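Local coordinates for protein thiamine phosphate pyrophosphorylase (PDB 3CEU) that probably acts as a thiamine-phosphate diphosphorylase, forming thiamine phosphate in the biosynthesis of thiamine diphosphate, at residues Met1-Val6 / Gly167-Leu172; Met72-Asn77 / His85-His90; Tyr110-Pro115 / Lys146-Gly151. All coordinates share one frame; numbering follows the deposited sequence.

All three contacts lie on one closed parallel barrel. Contact 1 joins its first and last strands, contact 2 joins strand 73-75 to the loop leading into strand 90-95, where the two begin to pair, and contact 3 joins strands 110-113 and 147-150. Contacts 1 and 3 lie side by side, centres about 9 Å apart, tied by a probable hydrogen bond from Val170 N to Ala149 O (2.7 Å). Contact 2 sits about 17 Å from contact 3 and 19 Å from contact 1, centre to centre; its Met72 CE is 3.6 Å from Tyr110 OH. TIM barrels carry the active site at the C-terminal strand ends, so contact 2, at strand starts, probably lies at the opposite end.

Contact 1 of 3, residues Met1-Val6 / Gly167-Leu172; sequences MKLIVV and GGAVVL
Val6 and Val170 make the tightest apolar touch between strands 2-6 and 168-171: Val6 CG2 comes to 3.4 Å from Val170 CG1, closer than usual for two methyls. The other branch of Val6, CG1, meets Leu172 CD1 at 3.5 Å, so the two methyls of this valine serve different partners. CG1 stands opposite the backbone N (chi1 -177°), which turns CG2 to the side where Val170 lies. Ile4 packs more easily on the same face, its CB 3.9 Å from Val170 CG2. Beneath these side chains runs a ladder of parallel backbone bonds: Ala169 N to Lys2 O, Ile4 N to Ala169 O at 2.7 Å, Val171 N to Ile4 O, and the straightest, Val6 N to Val171 O, at 170°. This pairing of first strand with eighth closes the TIM barrel. Ile4 and Val170 point inward, both reaching Met148, whereas Leu3, Val5, Ala169 and Val171 point outward; there Ala169 meets Leu158 of helix 158-163.

Toward solvent, at Lys2, the contact loosens. Lys2 N reaches Gly167 O only by a weak bond of 3.3 Å, and the exposed Lys2 side chain leads away from Gly167, although its CB still lies 3.7 Å from Gly167 O. Met1, a partly exposed selenomethionine, nonetheless touches closely, its chain reaching across to the other strand: extended beyond CG, it passes its SE along Gly168 and sets CE 3.5 Å from Ala169 CB, with Leu158, Ile161 and Lys162 packed around it.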
HETATM    1  N   MSE A   1      -2.857   8.971  10.040  1.00 19.48           N
HETATM    2  CA  MSE A   1      -3.296   8.417   8.727  1.00 23.90           C
HETATM    3  C   MSE A   1      -2.800   6.993   8.524  1.00 20.11           C
HETATM    4  O   MSE A   1      -1.806   6.580   9.117  1.00 20.78           O
HETATM    5  CB  MSE A   1      -2.787   9.298   7.584  1.00 28.95           C
HETATM    6  CG  MSE A   1      -1.280   9.471   7.543  1.00 30.47           C
HETATM    7 SE   MSE A   1      -0.680  10.316   5.897  1.00 40.70          SE
HETATM    8  CE  MSE A   1       1.203   9.878   6.004  1.00 44.01           C
ATOM      9  N   LYS A   2      -3.492   6.241   7.678  1.00 20.75           N
ATOM     10  CA  LYS A   2      -3.096   4.864   7.414  1.00 16.94           C
ATOM     11  C   LYS A   2      -1.726   4.788   6.746  1.00 18.81           C
ATOM     12  O   LYS A   2      -1.314   5.698   6.022  1.00 23.54           O
ATOM     13  CB  LYS A   2      -4.142   4.172   6.534  1.00 17.39           C
ATOM     14  CG  LYS A   2      -5.470   3.907   7.236  1.00  7.31           C
ATOM     15  CD  LYS A   2      -6.465   3.225   6.304  1.00 29.76           C
ATOM     16  CE  LYS A   2      -7.737   2.834   7.040  1.00 20.31           C
ATOM     17  NZ  LYS A   2      -8.304   3.998   7.778  1.00 28.11           N
ATOM     18  N   LEU A   3      -1.017   3.701   7.023  1.00 16.21           N
ATOM     19  CA  LEU A   3       0.298   3.458   6.451  1.00 14.76           C
ATOM     20  C   LEU A   3       0.234   2.130   5.696  1.00 12.09           C
ATOM     21  O   LEU A   3       0.236   1.057   6.299  1.00 11.12           O
ATOM     22  CB  LEU A   3       1.362   3.391   7.553  1.00 14.78           C
ATOM     23  CG  LEU A   3       2.800   3.179   7.067  1.00 24.72           C
ATOM     24  CD1 LEU A   3       3.144   4.257   6.044  1.00 18.45           C
ATOM     25  CD2 LEU A   3       3.769   3.212   8.237  1.00 29.74           C
ATOM     26  N   ILE A   4       0.168   2.217   4.372  1.00 17.28           N
ATOM     27  CA  ILE A   4       0.076   1.041   3.515  1.00 10.73           C
ATOM     28  C   ILE A   4       1.440   0.645   2.971  1.00 13.08           C
ATOM     29  O   ILE A   4       2.225   1.498   2.542  1.00 13.46           O
ATOM     30  CB  ILE A   4      -0.869   1.306   2.321  1.00 14.43           C
ATOM     31  CG1 ILE A   4      -2.239   1.763   2.837  1.00  9.21           C
ATOM     32  CG2 ILE A   4      -1.011   0.054   1.477  1.00  8.24           C
ATOM     33  CD1 ILE A   4      -3.128   2.376   1.772  1.00 17.44           C
ATOM     34  N   VAL A   5       1.712  -0.658   2.998  1.00 11.82           N
ATOM     35  CA  VAL A   5       2.974  -1.210   2.504  1.00 14.36           C
ATOM     36  C   VAL A   5       2.739  -2.097   1.282  1.00 17.70           C
ATOM     37  O   VAL A   5       1.856  -2.950   1.296  1.00 11.67           O
ATOM     38  CB  VAL A   5       3.682  -2.092   3.580  1.00 13.22           C
ATOM     39  CG1 VAL A   5       4.879  -2.813   2.952  1.00  1.59           C
ATOM     40  CG2 VAL A   5       4.143  -1.234   4.757  1.00 15.58           C
ATOM     41  N   VAL A   6       3.518  -1.890   0.223  1.00 14.11           N
ATOM     42  CA  VAL A   6       3.393  -2.738  -0.955  1.00 16.90           C
ATOM     43  C   VAL A   6       4.557  -3.728  -0.903  1.00 15.28           C
ATOM     44  O   VAL A   6       5.684  -3.350  -0.555  1.00  8.47           O
ATOM     45  CB  VAL A   6       3.488  -1.945  -2.289  1.00 14.77           C
ATOM     46  CG1 VAL A   6       3.270  -2.895  -3.460  1.00  6.20           C
ATOM     47  CG2 VAL A   6       2.466  -0.825  -2.330  1.00  9.88           C
ATOM     48  N   GLY A 167      -5.454  10.444   3.217  1.00 18.37           N
ATOM     49  CA  GLY A 167      -5.983   9.469   4.157  1.00 20.04           C
ATOM     50  C   GLY A 167      -4.993   8.342   4.412  1.00 26.06           C
ATOM     51  O   GLY A 167      -5.294   7.396   5.138  1.00 26.18           O
ATOM     52  N   GLY A 168      -3.810   8.437   3.810  1.00 24.44           N
ATOM     53  CA  GLY A 168      -2.811   7.406   4.009  1.00 16.34           C
ATOM     54  C   GLY A 168      -1.570   7.570   3.156  1.00 22.37           C
ATOM     55  O   GLY A 168      -1.526   8.376   2.227  1.00 22.84           O
ATOM     56  N   ALA A 169      -0.540   6.803   3.478  1.00 22.20           N
ATOM     57  CA  ALA A 169       0.694   6.873   2.715  1.00 23.63           C
ATOM     58  C   ALA A 169       1.075   5.459   2.333  1.00 11.75           C
ATOM     59  O   ALA A 169       0.917   4.528   3.124  1.00 14.15           O
ATOM     60  CB  ALA A 169       1.799   7.532   3.544  1.00 28.21           C
ATOM     61  N   VAL A 170       1.560   5.304   1.110  1.00 12.44           N
ATOM     62  CA  VAL A 170       1.948   3.997   0.606  1.00 19.17           C
ATOM     63  C   VAL A 170       3.446   3.942   0.408  1.00 11.06           C
ATOM     64  O   VAL A 170       4.029   4.832  -0.191  1.00 14.30           O
ATOM     65  CB  VAL A 170       1.244   3.700  -0.726  1.00 21.64           C
ATOM     66  CG1 VAL A 170       1.584   2.293  -1.199  1.00 16.61           C
ATOM     67  CG2 VAL A 170      -0.263   3.869  -0.539  1.00 11.51           C
ATOM     68  N   VAL A 171       4.070   2.887   0.908  1.00 15.11           N
ATOM     69  CA  VAL A 171       5.511   2.763   0.796  1.00 15.35           C
ATOM     70  C   VAL A 171       5.935   1.396   0.263  1.00 16.40           C
ATOM     71  O   VAL A 171       5.226   0.400   0.412  1.00 14.62           O
ATOM     72  CB  VAL A 171       6.169   2.992   2.176  1.00 14.65           C
ATOM     73  CG1 VAL A 171       5.766   4.343   2.724  1.00 11.81           C
ATOM     74  CG2 VAL A 171       5.743   1.891   3.137  1.00 13.82           C
ATOM     75  N   LEU A 172       7.098   1.350  -0.368  1.00 21.20           N
ATOM     76  CA  LEU A 172       7.601   0.089  -0.886  1.00 21.21           C
ATOM     77  C   LEU A 172       9.119   0.048  -0.717  1.00 24.11           C
ATOM     78  O   LEU A 172       9.631  -0.648   0.159  1.00 15.38           O
ATOM     79  CB  LEU A 172       7.205  -0.086  -2.361  1.00 19.66           C
ATOM     80  CG  LEU A 172       7.135  -1.534  -2.884  1.00 25.78           C
ATOM     81  CD1 LEU A 172       6.408  -1.591  -4.236  1.00 23.82           C
ATOM     82  CD2 LEU A 172       8.541  -2.092  -3.015  1.00 12.46           C
TER

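Contact 2 of 3, residues Met72-Asn77 / His85-His90; sequences MGIHLN and HDYAGH
Ile74 N donates to His90 O at 2.8 Å, the one backbone hydrogen bond between 72-77 and 85-90. The same carbonyl oxygen accepts a second hydrogen bond, from Tyr87 OH at 2.7 Å, which arrives well above the carbonyl plane, 49° out of it, while Ile74 N comes in nearly head-on. Two donors thus grip His90 O. Gly73 runs close by, its CA at the edge of the Tyr87 ring and 3.1 Å from Tyr87 OH; a side chain at this glycine would run into His90 O.

Two flat rings carry the rest. Ile74 lays CD1 over the centre of the Tyr87 ring, 4.1 Å from the centroid, and Gly89 N lies over the rim of the opposite face. Tyr87 extends toward 72-77 because its CG stands opposite the backbone N (chi1 178°), and this brings its hydroxyl to His90 O. At the residue before Gly73, selenomethionine Met72 bends at its last torsion (chi3 112°) to drop CE onto the face of the His90 imidazole, 3.5 Å from the centroid; SE stays farther off.

In the next shell, the His90 ring meets Tyr110 edge-to-face, and Lys66 of helix 65-68 touches both Ile74 and Tyr87. Backbone bonds to Ile57 and Thr59 fix the other edge of 72-77, and Ile74 goes on to pair with Ser92. Here, then, the fourth and fifth strands of a TIM barrel begin their parallel pairing, joined by a connection that carries no helix between them.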
HETATM    1  N   MSE A  72      -8.742  -8.942   1.621  1.00 15.83           N
HETATM    2  CA  MSE A  72      -9.539  -7.740   1.786  1.00 18.38           C
HETATM    3  C   MSE A  72     -10.250  -7.346   0.494  1.00 15.22           C
HETATM    4  O   MSE A  72     -11.454  -7.076   0.496  1.00 15.69           O
HETATM    5  CB  MSE A  72      -8.640  -6.597   2.253  1.00 22.76           C
HETATM    6  CG  MSE A  72      -9.377  -5.320   2.615  1.00 24.63           C
HETATM    7 SE   MSE A  72      -8.226  -3.997   3.482  1.00 41.99          SE
HETATM    8  CE  MSE A  72      -8.191  -2.653   2.085  1.00 33.62           C
ATOM      9  N   GLY A  73      -9.496  -7.314  -0.603  1.00 12.05           N
ATOM     10  CA  GLY A  73     -10.048  -6.941  -1.895  1.00  9.92           C
ATOM     11  C   GLY A  73      -8.993  -6.948  -2.998  1.00 14.39           C
ATOM     12  O   GLY A  73      -7.945  -7.576  -2.864  1.00 13.15           O
ATOM     13  N   ILE A  74      -9.261  -6.233  -4.085  1.00  8.44           N
ATOM     14  CA  ILE A  74      -8.348  -6.190  -5.211  1.00 11.15           C
ATOM     15  C   ILE A  74      -7.985  -4.767  -5.640  1.00 14.57           C
ATOM     16  O   ILE A  74      -8.712  -3.801  -5.356  1.00 13.16           O
ATOM     17  CB  ILE A  74      -8.959  -6.902  -6.417  1.00 11.42           C
ATOM     18  CG1 ILE A  74     -10.204  -6.143  -6.879  1.00 13.83           C
ATOM     19  CG2 ILE A  74      -9.326  -8.329  -6.042  1.00  2.32           C
ATOM     20  CD1 ILE A  74     -10.776  -6.614  -8.189  1.00  1.41           C
ATOM     21  N   HIS A  75      -6.856  -4.645  -6.333  1.00  6.20           N
ATOM     22  CA  HIS A  75      -6.385  -3.353  -6.827  1.00  5.45           C
ATOM     23  C   HIS A  75      -6.237  -3.479  -8.327  1.00  7.59           C
ATOM     24  O   HIS A  75      -5.328  -4.145  -8.806  1.00  1.95           O
ATOM     25  CB  HIS A  75      -5.028  -3.001  -6.224  1.00  2.75           C
ATOM     26  CG  HIS A  75      -4.645  -1.572  -6.416  1.00  9.26           C
ATOM     27  ND1 HIS A  75      -5.251  -0.545  -5.728  1.00 12.03           N
ATOM     28  CD2 HIS A  75      -3.714  -0.994  -7.214  1.00 13.49           C
ATOM     29  CE1 HIS A  75      -4.709   0.602  -6.087  1.00 10.02           C
ATOM     30  NE2 HIS A  75      -3.773   0.360  -6.986  1.00 19.95           N
ATOM     31  N   LEU A  76      -7.129  -2.846  -9.073  1.00  6.04           N
ATOM     32  CA  LEU A  76      -7.063  -2.925 -10.525  1.00 15.09           C
ATOM     33  C   LEU A  76      -5.791  -2.264 -11.041  1.00 18.17           C
ATOM     34  O   LEU A  76      -5.347  -1.255 -10.505  1.00 19.29           O
ATOM     35  CB  LEU A  76      -8.292  -2.256 -11.137  1.00 14.82           C
ATOM     36  CG  LEU A  76      -9.600  -2.740 -10.528  1.00  4.07           C
ATOM     37  CD1 LEU A  76     -10.767  -1.982 -11.151  1.00 21.13           C
ATOM     38  CD2 LEU A  76      -9.750  -4.234 -10.740  1.00  9.89           C
ATOM     39  N   ASN A  77      -5.201  -2.841 -12.082  1.00 23.63           N
ATOM     40  CA  ASN A  77      -3.982  -2.279 -12.638  1.00 19.01           C
ATOM     41  C   ASN A  77      -3.802  -2.672 -14.096  1.00 18.28           C
ATOM     42  O   ASN A  77      -4.574  -3.464 -14.631  1.00 23.33           O
ATOM     43  CB  ASN A  77      -2.778  -2.713 -11.797  1.00 16.79           C
ATOM     44  CG  ASN A  77      -2.542  -4.204 -11.842  1.00 18.59           C
ATOM     45  OD1 ASN A  77      -2.007  -4.734 -12.819  1.00 17.53           O
ATOM     46  ND2 ASN A  77      -2.947  -4.896 -10.785  1.00 12.11           N
ATOM     47  N   HIS A  85     -15.920 -11.203 -13.019  1.00 26.71           N
ATOM     48  CA  HIS A  85     -17.340 -11.134 -13.391  1.00 34.22           C
ATOM     49  C   HIS A  85     -18.233 -10.461 -12.359  1.00 37.34           C
ATOM     50  O   HIS A  85     -18.514  -9.269 -12.462  1.00 49.23           O
ATOM     51  CB  HIS A  85     -17.890 -12.535 -13.703  1.00 34.47           C
ATOM     52  CG  HIS A  85     -17.902 -12.877 -15.166  1.00 45.20           C
ATOM     53  ND1 HIS A  85     -18.436 -14.054 -15.651  1.00 43.98           N
ATOM     54  CD2 HIS A  85     -17.446 -12.200 -16.249  1.00 45.93           C
ATOM     55  CE1 HIS A  85     -18.311 -14.086 -16.966  1.00 46.88           C
ATOM     56  NE2 HIS A  85     -17.712 -12.974 -17.355  1.00 53.13           N
ATOM     57  N   ASP A  86     -18.680 -11.210 -11.361  1.00 32.64           N
ATOM     58  CA  ASP A  86     -19.548 -10.623 -10.355  1.00 30.27           C
ATOM     59  C   ASP A  86     -18.870 -10.406  -9.017  1.00 32.33           C
ATOM     60  O   ASP A  86     -19.388 -10.789  -7.967  1.00 33.70           O
ATOM     61  CB  ASP A  86     -20.796 -11.481 -10.196  1.00 30.09           C
ATOM     62  CG  ASP A  86     -21.831 -11.178 -11.253  1.00 35.35           C
ATOM     63  OD1 ASP A  86     -22.405 -10.066 -11.200  1.00 33.40           O
ATOM     64  OD2 ASP A  86     -22.058 -12.038 -12.136  1.00 26.68           O
ATOM     65  N   TYR A  87     -17.707  -9.771  -9.074  1.00 35.04           N
ATOM     66  CA  TYR A  87     -16.922  -9.470  -7.889  1.00 35.27           C
ATOM     67  C   TYR A  87     -17.703  -8.640  -6.887  1.00 33.06           C
ATOM     68  O   TYR A  87     -18.478  -7.759  -7.254  1.00 28.88           O
ATOM     69  CB  TYR A  87     -15.664  -8.692  -8.273  1.00 36.10           C
ATOM     70  CG  TYR A  87     -14.815  -8.296  -7.085  1.00 27.41           C
ATOM     71  CD1 TYR A  87     -14.077  -9.253  -6.384  1.00 25.06           C
ATOM     72  CD2 TYR A  87     -14.750  -6.966  -6.659  1.00 21.13           C
ATOM     73  CE1 TYR A  87     -13.292  -8.894  -5.288  1.00 22.02           C
ATOM     74  CE2 TYR A  87     -13.969  -6.599  -5.562  1.00 18.52           C
ATOM     75  CZ  TYR A  87     -13.246  -7.566  -4.886  1.00 17.40           C
ATOM     76  OH  TYR A  87     -12.478  -7.215  -3.802  1.00 18.70           O
ATOM     77  N   ALA A  88     -17.472  -8.913  -5.613  1.00 36.70           N
ATOM     78  CA  ALA A  88     -18.134  -8.189  -4.542  1.00 34.53           C
ATOM     79  C   ALA A  88     -17.122  -8.041  -3.422  1.00 30.24           C
ATOM     80  O   ALA A  88     -16.792  -9.012  -2.743  1.00 35.93           O
ATOM     81  CB  ALA A  88     -19.352  -8.966  -4.053  1.00 40.43           C
ATOM     82  N   GLY A  89     -16.617  -6.830  -3.239  1.00 22.06           N
ATOM     83  CA  GLY A  89     -15.638  -6.612  -2.197  1.00 14.03           C
ATOM     84  C   GLY A  89     -14.875  -5.319  -2.392  1.00 23.19           C
ATOM     85  O   GLY A  89     -15.223  -4.496  -3.236  1.00 13.81           O
ATOM     86  N   HIS A  90     -13.822  -5.149  -1.602  1.00 20.72           N
ATOM     87  CA  HIS A  90     -12.995  -3.954  -1.659  1.00 20.94           C
ATOM     88  C   HIS A  90     -12.242  -3.859  -2.984  1.00 21.15           C
ATOM     89  O   HIS A  90     -11.502  -4.767  -3.365  1.00 24.56           O
ATOM     90  CB  HIS A  90     -12.011  -3.965  -0.483  1.00 20.23           C
ATOM     91  CG  HIS A  90     -11.232  -2.697  -0.329  1.00 25.43           C
ATOM     92  ND1 HIS A  90     -10.191  -2.352  -1.165  1.00 26.74           N
ATOM     93  CD2 HIS A  90     -11.359  -1.677   0.554  1.00 31.17           C
ATOM     94  CE1 HIS A  90      -9.712  -1.175  -0.806  1.00 23.42           C
ATOM     95  NE2 HIS A  90     -10.402  -0.743   0.234  1.00 41.10           N
TER

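Contact 3 of 3, residues Tyr110-Pro115 / Lys146-Gly151; sequences YVFMSP and KVMALG
Met148 N donates to Val111 O at 2.7 Å and almost straight (172°), and Met148 O in turn accepts Met113 N at 2.8 Å with a more bent approach of 137°. Val111 N to Lys146 O and Leu150 N to Met113 O extend the ladder at its two ends.

Inside the barrel, selenomethionine Met148 folds back at chi2 (-52°), which carries CE over one face of the Tyr110 ring, 3.4 Å from CD2; with SE above that face at a longer distance, this is a Met-aromatic contact, the two side chains crossing at about a right angle. The Tyr110 hydroxyl is held by His31. Phe112 spans two neighbours, CD1 3.7 Å from Met148 CB and CD2 3.6 Å from Leu150 CD2, while His75 and His31 meet its ring. With an alanine in place of Phe112, Met148 CB and Leu150 CD2 would probably lose their aromatic partner, opening a gap in the interior.

On the outward face, Met113 CB rests 3.7 Å from Val147 CG2, and Val101 of helix 98-102 touches Met113 and Val111. Side chains packed into the interior on one face and against helix 98-102 on the other are what is expected of strands six and seven of a TIM barrel.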
ATOM      1  N   TYR A 110     -10.977   3.370  -2.197  1.00 24.29           N
ATOM      2  CA  TYR A 110      -9.894   4.338  -2.088  1.00 17.84           C
ATOM      3  C   TYR A 110      -9.009   4.185  -3.288  1.00 16.58           C
ATOM      4  O   TYR A 110      -9.018   3.146  -3.938  1.00 23.58           O
ATOM      5  CB  TYR A 110      -9.064   4.182  -0.804  1.00 22.43           C
ATOM      6  CG  TYR A 110      -8.291   2.891  -0.581  1.00 25.97           C
ATOM      7  CD1 TYR A 110      -7.279   2.474  -1.449  1.00 24.07           C
ATOM      8  CD2 TYR A 110      -8.503   2.143   0.572  1.00 23.10           C
ATOM      9  CE1 TYR A 110      -6.496   1.343  -1.159  1.00  9.78           C
ATOM     10  CE2 TYR A 110      -7.729   1.026   0.866  1.00 22.66           C
ATOM     11  CZ  TYR A 110      -6.730   0.630   0.004  1.00 16.25           C
ATOM     12  OH  TYR A 110      -5.978  -0.480   0.335  1.00 18.82           O
ATOM     13  N   VAL A 111      -8.264   5.233  -3.605  1.00 18.97           N
ATOM     14  CA  VAL A 111      -7.364   5.192  -4.740  1.00 13.00           C
ATOM     15  C   VAL A 111      -5.988   5.684  -4.329  1.00 10.34           C
ATOM     16  O   VAL A 111      -5.838   6.387  -3.326  1.00  6.85           O
ATOM     17  CB  VAL A 111      -7.863   6.090  -5.899  1.00 14.06           C
ATOM     18  CG1 VAL A 111      -9.294   5.726  -6.279  1.00  9.92           C
ATOM     19  CG2 VAL A 111      -7.766   7.550  -5.506  1.00  5.81           C
ATOM     20  N   PHE A 112      -4.989   5.299  -5.113  1.00  7.35           N
ATOM     21  CA  PHE A 112      -3.610   5.720  -4.894  1.00 13.63           C
ATOM     22  C   PHE A 112      -3.421   6.978  -5.730  1.00 17.88           C
ATOM     23  O   PHE A 112      -4.136   7.188  -6.708  1.00 26.92           O
ATOM     24  CB  PHE A 112      -2.628   4.652  -5.403  1.00 17.22           C
ATOM     25  CG  PHE A 112      -2.430   3.496  -4.463  1.00 17.13           C
ATOM     26  CD1 PHE A 112      -3.210   3.371  -3.318  1.00 10.88           C
ATOM     27  CD2 PHE A 112      -1.452   2.540  -4.709  1.00 15.37           C
ATOM     28  CE1 PHE A 112      -3.022   2.317  -2.436  1.00  8.21           C
ATOM     29  CE2 PHE A 112      -1.259   1.482  -3.829  1.00  6.86           C
ATOM     30  CZ  PHE A 112      -2.050   1.376  -2.687  1.00  5.44           C
HETATM   31  N   MSE A 113      -2.476   7.824  -5.349  1.00 19.84           N
HETATM   32  CA  MSE A 113      -2.198   9.013  -6.134  1.00 18.13           C
HETATM   33  C   MSE A 113      -0.684   9.101  -6.257  1.00 27.11           C
HETATM   34  O   MSE A 113       0.029   9.101  -5.247  1.00 23.37           O
HETATM   35  CB  MSE A 113      -2.745  10.271  -5.462  1.00 15.43           C
HETATM   36  CG  MSE A 113      -2.826  11.463  -6.400  1.00 20.20           C
HETATM   37 SE   MSE A 113      -3.126  13.156  -5.512  1.00 37.83          SE
HETATM   38  CE  MSE A 113      -1.918  14.260  -6.554  1.00 26.79           C
ATOM     39  N   SER A 114      -0.195   9.169  -7.492  1.00 28.51           N
ATOM     40  CA  SER A 114       1.244   9.224  -7.740  1.00 32.02           C
ATOM     41  C   SER A 114       1.547   9.802  -9.116  1.00 35.62           C
ATOM     42  O   SER A 114       0.655   9.900  -9.960  1.00 38.02           O
ATOM     43  CB  SER A 114       1.814   7.818  -7.670  1.00 17.80           C
ATOM     44  OG  SER A 114       1.231   7.019  -8.675  1.00 16.77           O
ATOM     45  N   PRO A 115       2.810  10.204  -9.357  1.00 37.40           N
ATOM     46  CA  PRO A 115       3.958  10.163  -8.432  1.00 33.89           C
ATOM     47  C   PRO A 115       4.027  11.438  -7.585  1.00 31.04           C
ATOM     48  O   PRO A 115       4.262  12.523  -8.117  1.00 28.89           O
ATOM     49  CB  PRO A 115       5.171  10.051  -9.367  1.00 32.04           C
ATOM     50  CG  PRO A 115       4.595   9.567 -10.682  1.00 38.96           C
ATOM     51  CD  PRO A 115       3.279  10.307 -10.749  1.00 28.72           C
ATOM     52  N   LYS A 146      -9.924   9.050   1.530  1.00 29.42           N
ATOM     53  CA  LYS A 146     -10.029   7.987   0.543  1.00 25.36           C
ATOM     54  C   LYS A 146      -8.881   7.960  -0.470  1.00 25.97           C
ATOM     55  O   LYS A 146      -8.826   7.086  -1.334  1.00 27.01           O
ATOM     56  CB  LYS A 146     -11.379   8.085  -0.188  1.00 37.57           C
ATOM     57  CG  LYS A 146     -11.639   6.969  -1.183  1.00 43.94           C
ATOM     58  CD  LYS A 146     -12.867   7.218  -2.049  1.00 37.77           C
ATOM     59  CE  LYS A 146     -14.159   6.775  -1.390  1.00 37.44           C
ATOM     60  NZ  LYS A 146     -15.208   6.619  -2.432  1.00 31.23           N
ATOM     61  N   VAL A 147      -7.951   8.898  -0.373  1.00 17.31           N
ATOM     62  CA  VAL A 147      -6.839   8.900  -1.315  1.00 18.93           C
ATOM     63  C   VAL A 147      -5.523   8.593  -0.611  1.00 21.93           C
ATOM     64  O   VAL A 147      -5.189   9.197   0.412  1.00 22.93           O
ATOM     65  CB  VAL A 147      -6.729  10.247  -2.033  1.00 19.26           C
ATOM     66  CG1 VAL A 147      -6.584  11.357  -1.025  1.00 31.48           C
ATOM     67  CG2 VAL A 147      -5.550  10.225  -2.997  1.00 28.71           C
HETATM   68  N   MSE A 148      -4.777   7.643  -1.152  1.00 12.14           N
HETATM   69  CA  MSE A 148      -3.513   7.260  -0.548  1.00 16.26           C
HETATM   70  C   MSE A 148      -2.347   7.793  -1.376  1.00 21.44           C
HETATM   71  O   MSE A 148      -2.283   7.595  -2.589  1.00 20.40           O
HETATM   72  CB  MSE A 148      -3.441   5.734  -0.427  1.00 20.55           C
HETATM   73  CG  MSE A 148      -4.719   5.092   0.145  1.00 35.79           C
HETATM   74 SE   MSE A 148      -5.374   5.842   1.842  1.00 48.73          SE
HETATM   75  CE  MSE A 148      -6.847   4.619   2.152  1.00 32.06           C
ATOM     76  N   ALA A 149      -1.426   8.486  -0.720  1.00 20.77           N
ATOM     77  CA  ALA A 149      -0.292   9.049  -1.431  1.00 14.11           C
ATOM     78  C   ALA A 149       0.757   7.978  -1.703  1.00 15.99           C
ATOM     79  O   ALA A 149       1.076   7.171  -0.839  1.00 16.59           O
ATOM     80  CB  ALA A 149       0.307  10.198  -0.627  1.00 16.59           C
ATOM     81  N   LEU A 150       1.287   7.974  -2.918  1.00 18.84           N
ATOM     82  CA  LEU A 150       2.295   7.001  -3.303  1.00 19.77           C
ATOM     83  C   LEU A 150       3.347   7.603  -4.216  1.00 21.92           C
ATOM     84  O   LEU A 150       3.042   8.434  -5.075  1.00 29.06           O
ATOM     85  CB  LEU A 150       1.640   5.814  -4.016  1.00 29.03           C
ATOM     86  CG  LEU A 150       2.548   4.939  -4.901  1.00 33.96           C
ATOM     87  CD1 LEU A 150       3.556   4.166  -4.045  1.00 17.39           C
ATOM     88  CD2 LEU A 150       1.684   3.985  -5.706  1.00 23.41           C
ATOM     89  N   GLY A 151       4.589   7.169  -4.034  1.00 16.45           N
ATOM     90  CA  GLY A 151       5.658   7.662  -4.877  1.00 19.98           C
ATOM     91  C   GLY A 151       6.675   8.545  -4.184  1.00 21.51           C
ATOM     92  O   GLY A 151       6.433   9.732  -3.948  1.00 23.67           O
TER